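Local coordinates for protein sensory box histidine kinase/response regulator (Burkholderia thailandensis, PDB 3MR0) that is probably a sensor kinase of a two-component phosphorelay, represented here by its PAS domain, the part that in such proteins commonly receives the signal, at residues 21-26 with 113-118; 74-79 with 102-107; 81-86 with 97-102. All blocks are in the same frame, centred on the assembly; numbering follows the deposited sequence. Where two conformers were deposited one is given.

Interaction 1 of 3, residues 21-26 with 113-118; sequences GLWDWN and YRMVGW
Trp-23 and Gly-117 form a hydrogen-bonded pair of two antiparallel strands: Trp-23 N donates to Gly-117 O at 2.8 Å and Gly-117 N donates back to Trp-23 O at 3.0 Å. Trp-25 N adds a bond to Met-115 O, while the return bond from Met-115 N is weak.

The aromatic contacts lie on the face of Trp-23, Trp-25 and Met-115. With CG between the backbone N and the carbonyl carbon (chi1 57°), the Trp-23 indole folds back across the neighbouring strand, its NE1 bonding weakly to Trp-118 O, and Gly-117 CA sits over its five-membered ring in a CH-pi contact, 4.0 Å from the centroid. Glycine suits this place because, with no side chain, it lets the indole lie over its backbone. Met-115, a selenomethionine, meets the edge of Trp-23, SE to CH2 3.9 Å, and approaches the Trp-25 ring obliquely.

On the face of Asp-24 and Val-116, the extended Arg-114 makes a salt bridge in which NH2 meets Asp-24 OD2 from above the carboxylate plane at 3.1 Å; the NE to OD1 bond is weak.

The chemistry thus divides by face: apolar, aromatic contacts where Trp-23 and Trp-25 line a polyether pocket, a charged pair on the other.

Interaction 2 of 3, residues 74-79 with 102-107; sequences AHLEHR and GQALWN
His-75 and Ala-104 make the close-fitting centre of this helix-to-strand contact. The backbone N of Ala-104 donates to His-75 NE2 at 2.8 Å, with the amide nitrogen lying in the plane of the imidazole. The histidine reaches the strand because its CG stands anti to the backbone N (chi1 -177°), which swings the ring out from the helix. As NE2 accepts here, the ring proton is probably on ND1, which is hydrogen-bonded to Asp-80 O; histidine suits the place because it can accept on one nitrogen and donate on the other. The small Ala-104 lets the ring come close, and its CB also meets Leu-76 CD2 at 3.6 Å.

Trp-106 lies between this packed centre and the surface. One face of its indole is turned to Ala-104 CB, while CZ2 lies over the His-75 ring with the two ring planes oblique. Its NE1 donates to Leu-76 O at 3.2 Å, from above the carbonyl plane, a bond that ties the last turn of the helix to the strand.

The outer side is looser. Arg-79, which leaves the helix with positive phi, lays its CG over the opposite face of Trp-106, 4.1 Å from the six-membered ring centroid, and a water bridges Arg-79 O to Gln-103 NE2. Gln-103 NE2 also donates to Ala-104 O at 3.1 Å, in the carbonyl plane and on a lone pair.

Arg-79 and Trp-106 belong to a surface site holding a bound polyether, probably from the crystallisation liquor. Helix 65-78 lying against the antiparallel sheet is characteristic of the PAS fold.

Interaction 3 of 3, residues 81-86 with 97-102; sequences TYDVEY and WIQSRG
Asp-83 is held chiefly by Gln-99 of the facing strand. A trans chi1 (-174°) turns the Asp-83 carboxylate toward strand 97-102, where Gln-99 NE2 meets the syn side of Asp-83 OD1 at 3.0 Å in a nearly straight bond of 171°. Arg-101, in the conformer given, runs beside the aspartate, pointing the same way, and adds a salt bridge, Arg-101 NE to Asp-83 OD2 2.7 Å; its bonds from NE and NH2 are strongly bent and weak as hydrogen bonds, the carboxylate and guanidinium planes lying 50° apart. Next along this face, the CG of Glu-85 packs on Gln-99 CB, and its carboxylate forms a salt bridge with Arg-125. Long polar chains suit this side, having aliphatic stems to pack and polar ends to pair.

On the other face, Tyr-86 CG and Ile-98 CG1 both lie between the backbone N and the carbonyl carbon of their own residues. Ile-98 CG1 consequently sits over the centre of the Tyr-86 ring, 4.2 Å from the centroid, a CH-pi contact, and CD1 continues to CZ. Tyr-82, on the same face, sets the edge of its ring beside Ser-100 OG. A single water joins Tyr-82 OH, Tyr-86 OH (2.8 Å) and Ser-100 OG.

Paired backbone bonds join Val-84 with Ser-100 and Tyr-86 with Ile-98, fixing the hairpin register. Tyr-82, Tyr-86, Ile-98 and Ser-100 line the polyether pocket. The water-linked hydroxyls beside Ile-98 and the tyrosine rings give this face both polar and apolar character, consistent with its holding a polyether, itself probably from the crystallisation liquor, whereas the opposite face is held by a hydrogen bond and salt bridges.

Overall arrangement
Interactions 1 and 3 pair strands of one antiparallel sheet of the PAS fold, and interaction 2 lays helix 65-78 on it; strand 112-121 lies between strands 21-25 and 95-106, with 82-89 at an edge. Interaction 1 joins the first strand to the last, closing a loop that contains interaction 2, which in turn encloses the hairpin of interaction 3. Centres of interactions 1 and 2, and of 1 and 3, are about 12 Å apart, those of 2 and 3 about 14 Å. Interactions 2 and 3 share Gly-102 on strand 95-106. Met-115 packs on both His-75 and Tyr-82, linking all three contacts. Interactions 1 and 3 supply residues to the same polyether pocket, consistent with a ligand-binding role for the domain.

Interaction 1 of 3, residues 21-26 with 113-118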
loop_
_atom_site.group_PDB
_atom_site.type_symbol
_atom_site.label_atom_id
_atom_site.label_comp_id
_atom_site.label_asym_id
_atom_site.label_seq_id
_atom_site.Cartn_x
_atom_site.Cartn_y
_atom_site.Cartn_z
ATOM N N GLY A 21 -3.232 -2.984 7.793
ATOM C CA GLY A 21 -1.900 -3.479 8.092
ATOM C C GLY A 21 -0.882 -2.359 8.231
ATOM O O GLY A 21 -0.761 -1.479 7.374
ATOM N N LEU A 22 -0.133 -2.391 9.321
ATOM C CA LEU A 22 0.867 -1.364 9.597
ATOM C C LEU A 22 2.187 -1.721 8.927
ATOM O O LEU A 22 2.554 -2.886 8.878
ATOM C CB LEU A 22 1.033 -1.206 11.119
ATOM C CG LEU A 22 2.337 -0.711 11.747
ATOM C CD1 LEU A 22 2.375 0.806 11.862
ATOM C CD2 LEU A 22 2.504 -1.340 13.117
ATOM N N TRP A 23 2.879 -0.723 8.394
ATOM C CA TRP A 23 4.217 -0.928 7.847
ATOM C C TRP A 23 5.226 0.153 8.303
ATOM O O TRP A 23 4.857 1.297 8.535
ATOM C CB TRP A 23 4.186 -1.119 6.318
ATOM C CG TRP A 23 3.544 -0.017 5.494
ATOM C CD1 TRP A 23 2.258 0.032 5.049
ATOM C CD2 TRP A 23 4.190 1.159 4.979
ATOM N NE1 TRP A 23 2.057 1.163 4.305
ATOM C CE2 TRP A 23 3.225 1.878 4.252
ATOM C CE3 TRP A 23 5.495 1.677 5.071
ATOM C CZ2 TRP A 23 3.514 3.081 3.621
ATOM C CZ3 TRP A 23 5.778 2.868 4.450
ATOM C CH2 TRP A 23 4.795 3.558 3.730
ATOM N N ASP A 24 6.485 -0.231 8.468
ATOM C CA ASP A 24 7.533 0.692 8.933
ATOM C C ASP A 24 8.787 0.439 8.114
ATOM O O ASP A 24 9.415 -0.611 8.239
ATOM C CB ASP A 24 7.810 0.463 10.420
ATOM C CG ASP A 24 8.938 1.352 10.983
ATOM O OD1 ASP A 24 9.574 2.120 10.251
ATOM O OD2 ASP A 24 9.184 1.277 12.202
ATOM N N TRP A 25 9.158 1.409 7.289
ATOM C CA TRP A 25 10.115 1.184 6.219
ATOM C C TRP A 25 11.370 2.062 6.288
ATOM O O TRP A 25 11.290 3.267 6.519
ATOM C CB TRP A 25 9.380 1.403 4.909
ATOM C CG TRP A 25 10.153 1.213 3.673
ATOM C CD1 TRP A 25 10.683 0.047 3.196
ATOM C CD2 TRP A 25 10.436 2.218 2.704
ATOM N NE1 TRP A 25 11.293 0.274 1.996
ATOM C CE2 TRP A 25 11.158 1.604 1.670
ATOM C CE3 TRP A 25 10.160 3.590 2.618
ATOM C CZ2 TRP A 25 11.609 2.313 0.555
ATOM C CZ3 TRP A 25 10.601 4.290 1.523
ATOM C CH2 TRP A 25 11.316 3.657 0.501
ATOM N N ASN A 26 12.527 1.435 6.096
ATOM C CA ASN A 26 13.794 2.144 6.085
ATOM C C ASN A 26 14.189 2.382 4.649
ATOM O O ASN A 26 14.414 1.435 3.897
ATOM C CB ASN A 26 14.883 1.358 6.820
ATOM C CG ASN A 26 16.192 2.128 6.923
ATOM O OD1 ASN A 26 16.821 2.443 5.918
ATOM N ND2 ASN A 26 16.604 2.433 8.143
ATOM N N TYR A 113 15.072 8.790 6.545
ATOM C CA TYR A 113 15.613 7.690 7.332
ATOM C C TYR A 113 14.539 6.733 7.779
ATOM O O TYR A 113 14.845 5.638 8.211
ATOM C CB TYR A 113 16.379 8.185 8.563
ATOM C CG TYR A 113 15.558 9.005 9.549
ATOM C CD1 TYR A 113 14.840 8.404 10.577
ATOM C CD2 TYR A 113 15.539 10.389 9.473
ATOM C CE1 TYR A 113 14.117 9.163 11.476
ATOM C CE2 TYR A 113 14.823 11.140 10.356
ATOM C CZ TYR A 113 14.119 10.532 11.350
ATOM O OH TYR A 113 13.409 11.326 12.210
ATOM N N ARG A 114 13.276 7.134 7.678
ATOM C CA ARG A 114 12.181 6.275 8.110
ATOM C C ARG A 114 10.932 6.664 7.355
ATOM O O ARG A 114 10.856 7.755 6.846
ATOM C CB ARG A 114 11.950 6.424 9.626
ATOM C CG ARG A 114 10.995 5.418 10.246
ATOM C CD ARG A 114 10.833 5.670 11.719
ATOM N NE ARG A 114 10.003 4.654 12.355
ATOM C CZ ARG A 114 9.734 4.618 13.656
ATOM N NH1 ARG A 114 10.227 5.544 14.464
ATOM N NH2 ARG A 114 8.972 3.658 14.151
HETATM N N MSE A 115 9.967 5.752 7.275
HETATM C CA MSE A 115 8.628 6.055 6.741
HETATM C C MSE A 115 7.595 5.057 7.331
HETATM O O MSE A 115 7.791 3.842 7.294
HETATM C CB MSE A 115 8.640 6.031 5.205
HETATM C CG MSE A 115 7.368 6.571 4.571
HETATM SE SE MSE A 115 7.318 6.298 2.631
HETATM C CE MSE A 115 5.604 7.132 2.218
ATOM N N VAL A 116 6.505 5.579 7.880
ATOM C CA VAL A 116 5.520 4.722 8.533
ATOM C C VAL A 116 4.153 4.897 7.908
ATOM O O VAL A 116 3.759 6.008 7.579
ATOM C CB VAL A 116 5.400 5.028 10.025
ATOM C CG1 VAL A 116 4.485 4.011 10.682
ATOM C CG2 VAL A 116 6.768 5.009 10.675
ATOM N N GLY A 117 3.421 3.804 7.756
ATOM C CA GLY A 117 2.110 3.886 7.163
ATOM C C GLY A 117 1.312 2.617 7.294
ATOM O O GLY A 117 1.623 1.727 8.074
ATOM N N TRP A 118 0.247 2.545 6.520
ATOM C CA TRP A 118 -0.643 1.408 6.577
ATOM C C TRP A 118 -1.109 0.990 5.189
ATOM O O TRP A 118 -0.892 1.690 4.199
ATOM C CB TRP A 118 -1.847 1.726 7.467
ATOM C CG TRP A 118 -2.550 3.068 7.211
ATOM C CD1 TRP A 118 -2.395 4.222 7.936
ATOM C CD2 TRP A 118 -3.537 3.369 6.206
ATOM N NE1 TRP A 118 -3.196 5.208 7.439
ATOM C CE2 TRP A 118 -3.911 4.717 6.376
ATOM C CE3 TRP A 118 -4.129 2.634 5.164
ATOM C CZ2 TRP A 118 -4.841 5.347 5.556
ATOM C CZ3 TRP A 118 -5.055 3.260 4.342
ATOM C CH2 TRP A 118 -5.403 4.605 4.545
HETATM O O HOH W 1 13.866 2.950 9.350
#

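Interaction 2 of 3, residues 74-79 with 102-107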
loop_
_atom_site.group_PDB
_atom_site.type_symbol
_atom_site.label_atom_id
_atom_site.label_comp_id
_atom_site.label_asym_id
_atom_site.label_seq_id
_atom_site.Cartn_x
_atom_site.Cartn_y
_atom_site.Cartn_z
ATOM N N ALA A 74 7.808 11.413 -5.336
ATOM C CA ALA A 74 7.217 12.705 -5.064
ATOM C C ALA A 74 7.156 12.957 -3.553
ATOM O O ALA A 74 7.288 14.100 -3.096
ATOM C CB ALA A 74 5.835 12.791 -5.696
ATOM N N HIS A 75 6.956 11.890 -2.784
ATOM C CA HIS A 75 6.929 11.994 -1.315
ATOM C C HIS A 75 8.328 12.177 -0.755
ATOM O O HIS A 75 8.594 13.139 -0.040
ATOM C CB HIS A 75 6.264 10.779 -0.652
ATOM C CG HIS A 75 6.156 10.895 0.842
ATOM N ND1 HIS A 75 5.311 11.790 1.458
ATOM C CD2 HIS A 75 6.806 10.247 1.837
ATOM C CE1 HIS A 75 5.433 11.682 2.769
ATOM N NE2 HIS A 75 6.336 10.753 3.026
ATOM N N LEU A 76 9.222 11.251 -1.079
ATOM C CA LEU A 76 10.564 11.281 -0.500
ATOM C C LEU A 76 11.380 12.496 -0.932
ATOM O O LEU A 76 12.339 12.857 -0.259
ATOM C CB LEU A 76 11.339 9.998 -0.792
ATOM C CG LEU A 76 10.743 8.744 -0.167
ATOM C CD1 LEU A 76 11.569 7.501 -0.545
ATOM C CD2 LEU A 76 10.615 8.912 1.343
ATOM N N GLU A 77 11.009 13.120 -2.046
ATOM C CA GLU A 77 11.752 14.268 -2.542
ATOM C C GLU A 77 11.041 15.595 -2.405
ATOM O O GLU A 77 11.666 16.597 -2.103
ATOM C CB GLU A 77 12.117 14.077 -4.007
ATOM C CG GLU A 77 13.199 13.068 -4.240
ATOM C CD GLU A 77 13.470 12.894 -5.712
ATOM O OE1 GLU A 77 13.021 13.756 -6.488
ATOM O OE2 GLU A 77 14.108 11.897 -6.098
ATOM N N HIS A 78 9.748 15.638 -2.678
ATOM C CA HIS A 78 9.076 16.925 -2.688
ATOM C C HIS A 78 8.211 17.042 -1.468
ATOM O O HIS A 78 7.611 18.073 -1.213
ATOM C CB HIS A 78 8.291 17.107 -3.975
ATOM C CG HIS A 78 9.169 17.300 -5.168
ATOM N ND1 HIS A 78 9.156 16.455 -6.257
ATOM C CD2 HIS A 78 10.124 18.223 -5.429
ATOM C CE1 HIS A 78 10.043 16.861 -7.144
ATOM N NE2 HIS A 78 10.649 17.932 -6.664
ATOM N N ARG A 79 8.199 15.963 -0.699
ATOM C CA ARG A 79 7.377 15.857 0.495
ATOM C C ARG A 79 5.899 15.648 0.186
ATOM O O ARG A 79 5.113 15.406 1.101
ATOM C CB ARG A 79 7.578 17.063 1.416
ATOM C CG ARG A 79 8.959 17.145 2.052
ATOM C CD ARG A 79 8.902 18.136 3.165
ATOM N NE ARG A 79 7.560 18.688 3.180
ATOM C CZ ARG A 79 6.949 19.151 4.258
ATOM N NH1 ARG A 79 5.713 19.610 4.154
ATOM N NH2 ARG A 79 7.568 19.142 5.432
ATOM N N GLY A 102 1.239 6.870 3.923
ATOM C CA GLY A 102 2.410 6.882 4.768
ATOM C C GLY A 102 3.101 8.219 4.826
ATOM O O GLY A 102 2.825 9.108 4.030
ATOM N N GLN A 103 4.010 8.330 5.787
ATOM C CA GLN A 103 4.702 9.565 6.076
ATOM C C GLN A 103 6.144 9.245 6.401
ATOM O O GLN A 103 6.432 8.469 7.323
ATOM C CB GLN A 103 4.069 10.285 7.259
ATOM C CG GLN A 103 4.801 11.576 7.632
ATOM C CD GLN A 103 4.738 12.610 6.520
ATOM O OE1 GLN A 103 3.661 13.019 6.130
ATOM N NE2 GLN A 103 5.882 13.021 5.999
ATOM N N ALA A 104 7.036 9.855 5.625
ATOM C CA ALA A 104 8.469 9.713 5.797
ATOM C C ALA A 104 9.014 10.685 6.859
ATOM O O ALA A 104 8.361 11.665 7.213
ATOM C CB ALA A 104 9.155 9.945 4.464
ATOM N N LEU A 105 10.214 10.399 7.352
ATOM C CA LEU A 105 10.929 11.283 8.260
ATOM C C LEU A 105 12.268 11.556 7.628
ATOM O O LEU A 105 12.930 10.625 7.173
ATOM C CB LEU A 105 11.122 10.610 9.620
ATOM C CG LEU A 105 9.844 10.365 10.412
ATOM C CD1 LEU A 105 10.004 9.127 11.247
ATOM C CD2 LEU A 105 9.476 11.560 11.270
ATOM N N TRP A 106 12.657 12.831 7.599
ATOM C CA TRP A 106 13.923 13.270 7.002
ATOM C C TRP A 106 14.865 13.854 8.033
ATOM O O TRP A 106 14.430 14.486 8.998
ATOM C CB TRP A 106 13.669 14.360 5.970
ATOM C CG TRP A 106 12.798 13.949 4.866
ATOM C CD1 TRP A 106 13.183 13.393 3.671
ATOM C CD2 TRP A 106 11.378 14.063 4.821
ATOM N NE1 TRP A 106 12.076 13.154 2.889
ATOM C CE2 TRP A 106 10.954 13.549 3.573
ATOM C CE3 TRP A 106 10.412 14.559 5.711
ATOM C CZ2 TRP A 106 9.607 13.513 3.198
ATOM C CZ3 TRP A 106 9.063 14.500 5.335
ATOM C CH2 TRP A 106 8.683 13.990 4.096
ATOM N N ASN A 107 16.157 13.660 7.815
ATOM C CA ASN A 107 17.149 14.289 8.670
ATOM C C ASN A 107 17.339 15.743 8.216
ATOM O O ASN A 107 16.619 16.213 7.337
ATOM C CB ASN A 107 18.445 13.471 8.711
ATOM C CG ASN A 107 19.221 13.531 7.424
ATOM O OD1 ASN A 107 18.897 14.295 6.531
ATOM N ND2 ASN A 107 20.270 12.735 7.330
HETATM O O HOH W 2 5.005 14.930 3.632
#

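Interaction 3 of 3, residues 81-86 with 97-102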
loop_
_atom_site.group_PDB
_atom_site.type_symbol
_atom_site.label_atom_id
_atom_site.label_comp_id
_atom_site.label_asym_id
_atom_site.label_seq_id
_atom_site.Cartn_x
_atom_site.Cartn_y
_atom_site.Cartn_z
ATOM N N THR A 81 2.204 14.441 -0.544
ATOM C CA THR A 81 1.474 13.391 0.168
ATOM C C THR A 81 1.651 12.011 -0.484
ATOM O O THR A 81 1.686 11.884 -1.712
ATOM C CB THR A 81 -0.019 13.758 0.269
ATOM O OG1 THR A 81 -0.161 14.909 1.110
ATOM C CG2 THR A 81 -0.816 12.625 0.847
ATOM N N TYR A 82 1.799 10.982 0.349
ATOM C CA TYR A 82 1.785 9.605 -0.135
ATOM C C TYR A 82 0.479 8.937 0.274
ATOM O O TYR A 82 0.233 8.668 1.458
ATOM C CB TYR A 82 2.998 8.814 0.361
ATOM C CG TYR A 82 3.122 7.446 -0.260
ATOM C CD1 TYR A 82 3.605 7.286 -1.555
ATOM C CD2 TYR A 82 2.751 6.309 0.445
ATOM C CE1 TYR A 82 3.709 6.026 -2.127
ATOM C CE2 TYR A 82 2.864 5.043 -0.119
ATOM C CZ TYR A 82 3.338 4.904 -1.396
ATOM O OH TYR A 82 3.440 3.636 -1.935
ATOM N N ASP A 83 -0.351 8.676 -0.737
ATOM C CA ASP A 83 -1.664 8.056 -0.573
ATOM C C ASP A 83 -2.113 7.512 -1.919
ATOM O O ASP A 83 -2.681 8.228 -2.735
ATOM C CB ASP A 83 -2.669 9.088 -0.049
ATOM C CG ASP A 83 -4.011 8.482 0.288
ATOM O OD1 ASP A 83 -4.404 7.491 -0.349
ATOM O OD2 ASP A 83 -4.679 9.014 1.194
ATOM N N VAL A 84 -1.841 6.248 -2.170
ATOM C CA VAL A 84 -2.110 5.721 -3.492
ATOM C C VAL A 84 -2.958 4.476 -3.385
ATOM O O VAL A 84 -2.999 3.842 -2.335
ATOM C CB VAL A 84 -0.798 5.395 -4.270
ATOM C CG1 VAL A 84 -0.138 6.654 -4.742
ATOM C CG2 VAL A 84 0.171 4.555 -3.413
ATOM N N GLU A 85 -3.630 4.131 -4.474
ATOM C CA GLU A 85 -4.293 2.860 -4.558
ATOM C C GLU A 85 -3.676 2.075 -5.690
ATOM O O GLU A 85 -3.408 2.612 -6.763
ATOM C CB GLU A 85 -5.801 3.053 -4.724
ATOM C CG GLU A 85 -6.411 3.718 -3.491
ATOM C CD GLU A 85 -7.930 3.798 -3.518
ATOM O OE1 GLU A 85 -8.527 3.720 -4.612
ATOM O OE2 GLU A 85 -8.516 3.937 -2.422
ATOM N N TYR A 86 -3.412 0.800 -5.447
ATOM C CA TYR A 86 -2.813 -0.035 -6.481
ATOM C C TYR A 86 -3.001 -1.532 -6.251
ATOM O O TYR A 86 -3.479 -1.945 -5.200
ATOM C CB TYR A 86 -1.333 0.305 -6.661
ATOM C CG TYR A 86 -0.441 0.065 -5.456
ATOM C CD1 TYR A 86 0.249 -1.143 -5.296
ATOM C CD2 TYR A 86 -0.243 1.063 -4.521
ATOM C CE1 TYR A 86 1.090 -1.347 -4.223
ATOM C CE2 TYR A 86 0.594 0.878 -3.449
ATOM C CZ TYR A 86 1.264 -0.326 -3.304
ATOM O OH TYR A 86 2.111 -0.485 -2.227
ATOM N N TRP A 97 -6.633 -5.002 -4.632
ATOM C CA TRP A 97 -6.322 -3.590 -4.547
ATOM C C TRP A 97 -6.088 -3.233 -3.092
ATOM O O TRP A 97 -6.814 -3.681 -2.215
ATOM C CB TRP A 97 -7.468 -2.727 -5.061
ATOM C CG TRP A 97 -7.640 -2.739 -6.537
ATOM C CD1 TRP A 97 -8.316 -3.665 -7.280
ATOM C CD2 TRP A 97 -7.157 -1.760 -7.453
ATOM N NE1 TRP A 97 -8.265 -3.328 -8.612
ATOM C CE2 TRP A 97 -7.558 -2.157 -8.744
ATOM C CE3 TRP A 97 -6.404 -0.591 -7.316
ATOM C CZ2 TRP A 97 -7.246 -1.414 -9.886
ATOM C CZ3 TRP A 97 -6.093 0.142 -8.463
ATOM C CH2 TRP A 97 -6.522 -0.270 -9.719
ATOM N N ILE A 98 -5.061 -2.430 -2.851
ATOM C CA ILE A 98 -4.843 -1.820 -1.548
ATOM C C ILE A 98 -4.775 -0.298 -1.696
ATOM O O ILE A 98 -4.339 0.222 -2.732
ATOM C CB ILE A 98 -3.523 -2.319 -0.875
ATOM C CG1 ILE A 98 -2.307 -2.120 -1.797
ATOM C CG2 ILE A 98 -3.637 -3.764 -0.433
ATOM C CD1 ILE A 98 -0.967 -2.508 -1.149
ATOM N N GLN A 99 -5.214 0.416 -0.663
ATOM C CA GLN A 99 -4.844 1.824 -0.498
ATOM C C GLN A 99 -3.638 1.865 0.448
ATOM O O GLN A 99 -3.656 1.213 1.492
ATOM C CB GLN A 99 -5.997 2.635 0.093
ATOM C CG GLN A 99 -5.610 4.058 0.431
ATOM C CD GLN A 99 -6.700 4.802 1.169
ATOM O OE1 GLN A 99 -7.534 4.190 1.836
ATOM N NE2 GLN A 99 -6.684 6.128 1.075
ATOM N N SER A 100 -2.583 2.588 0.068
ATOM C CA SER A 100 -1.383 2.721 0.912
ATOM C C SER A 100 -1.149 4.193 1.219
ATOM O O SER A 100 -1.105 5.030 0.310
ATOM C CB SER A 100 -0.146 2.093 0.256
ATOM O OG SER A 100 0.971 2.071 1.124
ATOM N N ARG A 101 -0.981 4.494 2.503
ATOM C CA ARG A 101 -0.760 5.860 2.981
ATOM C C ARG A 101 0.380 5.867 3.995
ATOM O O ARG A 101 0.482 4.982 4.832
ATOM C CB ARG A 101 -2.043 6.407 3.613
ATOM C CG ARG A 101 -1.988 7.855 4.029
ATOM C CD ARG A 101 -3.307 8.293 4.687
ATOM N NE ARG A 101 -4.450 8.291 3.766
ATOM C CZ ARG A 101 -5.663 8.763 4.067
ATOM N NH1 ARG A 101 -5.903 9.275 5.264
ATOM N NH2 ARG A 101 -6.636 8.720 3.169
ATOM N N GLY A 102 1.239 6.870 3.923
ATOM C CA GLY A 102 2.410 6.882 4.768
ATOM C C GLY A 102 3.101 8.219 4.826
ATOM O O GLY A 102 2.825 9.108 4.030
HETATM O O HOH W 3 2.797 1.534 -0.478
HETATM O O HOH W 4 1.795 11.278 3.093
#